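Local coordinates for NADPH-dependent aldehyde reductase YqhD (Escherichia coli, PDB 4QGS), which catalyses the NADPH-dependent reduction of a broad range of short-chain aldehydes to alcohols, using one catalytic zinc ion per subunit, at residues T277-L280 with G281-L284; H374-T377 with Q378-E381. All coordinates share one frame; numbering follows the deposited sequence.

Overall arrangement
Contact 1, within helix 276-288, supplies one ligand of the catalytic zinc; contact 2 is the loop that follows helix 364-373 and packs against that zinc-binding helix. Their centres are 11 Å apart. At one end ND1 of His374 meets OE2 of Glu283 at 2.6 Å, probably a hydrogen bond. Further along the loop the meeting is apolar: CE of Met376 lies 3.5 Å from SD of Met279, and CD1 of Leu379 lies 3.9 Å from CB of Met279. Contact 2 stays outside the metal site, the side chain of Leu379 being about 9 Å from that of His278, and the side chain of Met376 about 13 Å from the zinc.

Contact 1. Residues T277-L280 with G281-L284; sequences THML and GHEL. With ZN (zinc ion), chain B.
His278 and His282, one helical turn apart, bring their imidazoles together obliquely in one of the two conformers of His282, so the details of this meeting are tentative: planes at 85°, with NE2 of His282 3.9 Å from CD2 of His278, at the edge of the His278 ring. In the same conformer the carbonyl O of His278 sits 3.0 Å above the plane of the His282 ring, displaced toward its rim, and CE of Met279 approaches CE1 of His282 at 3.6 Å. His278 binds zinc through NE2, at 2.2 Å, and Asp205, His209, His292 and two waters complete the coordination. Imidazole suits this place because its second nitrogen, ND1, remains to hydrogen-bond with Glu212, which fixes the rotation of the buried ring. Both segments belong to helix 276-288 of the helical C-terminal domain of iron-containing alcohol dehydrogenases, and i to i+4 bonds hold this turn: Gly281 N reaches Thr277 O, and His282 N reaches His278 O at 2.9 Å. On the helix flank, Glu283 folds its chain at chi2 (-60°), carrying its carboxylate round to a water. That water donates both to Met279 O, at 2.7 Å, and to Glu283 OE2, whose other, probable partner is His374.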
loop_
_atom_site.group_PDB
_atom_site.type_symbol
_atom_site.label_atom_id
_atom_site.label_comp_id
_atom_site.label_asym_id
_atom_site.label_seq_id
_atom_site.Cartn_x
_atom_site.Cartn_y
_atom_site.Cartn_z
ATOM N N THR A 277 12.682 1.104 5.775
ATOM C CA THR A 277 12.670 -0.128 4.965
ATOM C C THR A 277 12.022 0.142 3.605
ATOM O O THR A 277 12.557 -0.262 2.561
ATOM C CB THR A 277 11.941 -1.278 5.690
ATOM O OG1 THR A 277 12.718 -1.686 6.828
ATOM C CG2 THR A 277 11.734 -2.498 4.754
ATOM N N HIS A 278 10.895 0.852 3.608
ATOM C CA HIS A 278 10.268 1.287 2.363
ATOM C C HIS A 278 11.179 2.189 1.517
ATOM O O HIS A 278 11.285 1.984 0.310
ATOM C CB HIS A 278 8.923 1.997 2.641
ATOM C CG HIS A 278 7.738 1.080 2.559
ATOM N ND1 HIS A 278 7.448 0.144 3.530
ATOM C CD2 HIS A 278 6.791 0.919 1.597
ATOM C CE1 HIS A 278 6.374 -0.544 3.176
ATOM N NE2 HIS A 278 5.952 -0.087 2.007
ATOM N N MET A 279 11.840 3.173 2.134
ATOM C CA MET A 279 12.660 4.102 1.362
ATOM C C MET A 279 13.853 3.393 0.720
ATOM O O MET A 279 14.169 3.642 -0.456
ATOM C CB MET A 279 13.135 5.260 2.246
ATOM C CG MET A 279 11.981 6.126 2.772
ATOM S SD MET A 279 10.930 6.804 1.468
ATOM C CE MET A 279 9.525 5.705 1.557
ATOM N N LEU A 280 14.496 2.500 1.474
ATOM C CA LEU A 280 15.624 1.718 0.939
ATOM C C LEU A 280 15.145 0.748 -0.130
ATOM O O LEU A 280 15.775 0.582 -1.177
ATOM C CB LEU A 280 16.334 0.942 2.052
ATOM C CG LEU A 280 17.170 1.750 3.060
ATOM C CD1 LEU A 280 17.941 0.814 3.988
ATOM C CD2 LEU A 280 18.118 2.659 2.338
ATOM N N GLY A 281 14.015 0.106 0.142
ATOM C CA GLY A 281 13.432 -0.815 -0.809
ATOM C C GLY A 281 13.078 -0.162 -2.131
ATOM O O GLY A 281 13.248 -0.779 -3.199
ATOM N N HIS A 282 12.591 1.073 -2.074
ATOM C CA HIS A 282 12.156 1.791 -3.269
ATOM C C HIS A 282 13.289 1.950 -4.290
ATOM O O HIS A 282 13.049 1.914 -5.488
ATOM C CB HIS A 282 11.598 3.171 -2.904
ATOM C CG HIS A 282 10.211 3.142 -2.328
ATOM N ND1 HIS A 282 9.588 4.274 -1.845
ATOM C CD2 HIS A 282 9.329 2.128 -2.154
ATOM C CE1 HIS A 282 8.385 3.960 -1.400
ATOM N NE2 HIS A 282 8.202 2.664 -1.574
ATOM N N GLU A 283 14.516 2.147 -3.813
ATOM C CA GLU A 283 15.658 2.272 -4.725
ATOM C C GLU A 283 15.981 0.952 -5.426
ATOM O O GLU A 283 16.459 0.963 -6.563
ATOM C CB GLU A 283 16.897 2.787 -3.985
ATOM C CG GLU A 283 16.700 4.121 -3.277
ATOM C CD GLU A 283 16.307 5.276 -4.183
ATOM O OE1 GLU A 283 16.358 5.165 -5.422
ATOM O OE2 GLU A 283 15.945 6.335 -3.636
ATOM N N LEU A 284 15.716 -0.181 -4.769
ATOM C CA LEU A 284 15.899 -1.490 -5.412
ATOM C C LEU A 284 14.888 -1.704 -6.545
ATOM O O LEU A 284 15.220 -2.272 -7.587
ATOM C CB LEU A 284 15.794 -2.629 -4.383
ATOM C CG LEU A 284 16.917 -2.625 -3.321
ATOM C CD1 LEU A 284 16.642 -3.673 -2.244
ATOM C CD2 LEU A 284 18.286 -2.912 -3.988
HETATM ZN ZN ZN B . 4.351 -0.793 0.750
HETATM O O HOH W 1 13.945 6.060 -1.576
HETATM O O HOH W 2 4.120 1.148 -0.007
HETATM O O HOH W 3 2.578 -0.847 -0.468
#

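Contact 2. Residues H374-T377 with Q378-E381; sequences HGMT and QLGE
Met376 and Leu379 set their side chains across one another at a slant, and the meeting falls mainly on CD2 of Leu379, which lies 3.8 Å from CB of Met376 and 3.9 Å from SD of Met376. CD1 and CG of Leu379 lie nearest the carbonyl O of Met376, each at 3.7 Å. With CG anti to the carbonyl carbon (chi1 -57°), Leu379 extends its fork back over Met376, while the Met376 chain, bent at chi2 (-67°), leads its end away. Leu379 also touches Ala276 and Leu280 of helix 276-288, so flexible or branched apolar groups suit this seam between loop and helix. An alanine in place of Leu379 is likely to leave Met376 CB and SD without their neighbouring methyl and to open a gap against helix 276-288. This loop begins where helix 364-373 ends in a Schellman motif, with Gly375 taking a positive phi that glycine adopts easily. Met376 then centres an inverse gamma turn, closed by a weak bond from Thr377 N to Gly375 O at 3.2 Å. Thr377 and Gln378 lie side by side and point the same way; the modelled separation of OG1 of Thr377 from OE1 of Gln378 is too short to be trusted, so the placing of this amide is doubtful. A water accepts from Gln378 N at 3.1 Å and donates weakly to Gly375 O, spanning the bend. Past that bend, the backbone of Leu379 is hydrogen-bonded with that of Ile385, further along the loop that leads to helix 387-396.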
loop_
_atom_site.group_PDB
_atom_site.type_symbol
_atom_site.label_atom_id
_atom_site.label_comp_id
_atom_site.label_asym_id
_atom_site.label_seq_id
_atom_site.Cartn_x
_atom_site.Cartn_y
_atom_site.Cartn_z
ATOM N N HIS A 374 17.647 11.581 -3.904
ATOM C CA HIS A 374 16.242 11.632 -3.531
ATOM C C HIS A 374 16.018 12.198 -2.131
ATOM O O HIS A 374 14.889 12.216 -1.639
ATOM C CB HIS A 374 15.636 10.238 -3.642
ATOM C CG HIS A 374 15.656 9.689 -5.033
ATOM N ND1 HIS A 374 15.632 8.340 -5.300
ATOM C CD2 HIS A 374 15.678 10.312 -6.235
ATOM C CE1 HIS A 374 15.652 8.150 -6.611
ATOM N NE2 HIS A 374 15.680 9.331 -7.201
ATOM N N GLY A 375 17.093 12.663 -1.498
ATOM C CA GLY A 375 17.008 13.309 -0.197
ATOM C C GLY A 375 16.777 12.353 0.954
ATOM O O GLY A 375 16.372 12.764 2.038
ATOM N N MET A 376 17.040 11.069 0.719
ATOM C CA MET A 376 16.798 10.040 1.720
ATOM C C MET A 376 18.051 9.771 2.559
ATOM O O MET A 376 18.565 8.664 2.532
ATOM C CB MET A 376 16.347 8.746 1.028
ATOM C CG MET A 376 15.133 8.922 0.156
ATOM S SD MET A 376 13.670 9.310 1.141
ATOM C CE MET A 376 12.467 9.522 -0.176
ATOM N N THR A 377 18.519 10.769 3.317
ATOM C CA THR A 377 19.856 10.776 3.904
ATOM C C THR A 377 19.817 10.736 5.482
ATOM O O THR A 377 20.884 10.630 6.105
ATOM C CB THR A 377 20.634 12.047 3.417
ATOM O OG1 THR A 377 19.831 13.189 3.746
ATOM C CG2 THR A 377 20.854 11.991 1.942
ATOM N N GLN A 378 18.610 10.891 6.075
ATOM C CA GLN A 378 18.286 10.902 7.507
ATOM C C GLN A 378 17.155 9.985 7.815
ATOM O O GLN A 378 16.189 10.439 8.365
ATOM C CB GLN A 378 17.748 12.248 7.948
ATOM C CG GLN A 378 18.582 13.457 7.976
ATOM C CD GLN A 378 18.888 13.932 6.535
ATOM O OE1 GLN A 378 18.480 13.256 5.577
ATOM N NE2 GLN A 378 19.382 15.187 6.393
ATOM N N LEU A 379 17.214 8.721 7.469
ATOM C CA LEU A 379 15.999 7.913 7.519
ATOM C C LEU A 379 15.703 7.364 8.917
ATOM O O LEU A 379 16.540 7.439 9.827
ATOM C CB LEU A 379 16.090 6.765 6.490
ATOM C CG LEU A 379 16.322 7.207 5.039
ATOM C CD1 LEU A 379 16.518 5.966 4.141
ATOM C CD2 LEU A 379 15.136 8.048 4.542
ATOM N N GLY A 380 14.470 6.874 9.083
ATOM C CA GLY A 380 14.066 6.157 10.275
ATOM C C GLY A 380 13.345 7.023 11.289
ATOM O O GLY A 380 13.362 8.248 11.192
ATOM N N GLU A 381 12.726 6.383 12.274
ATOM C CA GLU A 381 11.975 7.126 13.294
ATOM C C GLU A 381 12.900 8.012 14.133
ATOM O O GLU A 381 12.450 8.984 14.765
ATOM C CB GLU A 381 11.178 6.179 14.199
ATOM C CG GLU A 381 11.983 5.241 15.079
ATOM C CD GLU A 381 12.293 3.909 14.406
ATOM O OE1 GLU A 381 12.279 3.842 13.154
ATOM O OE2 GLU A 381 12.554 2.928 15.135
HETATM O O HOH W 4 15.733 11.392 5.081
#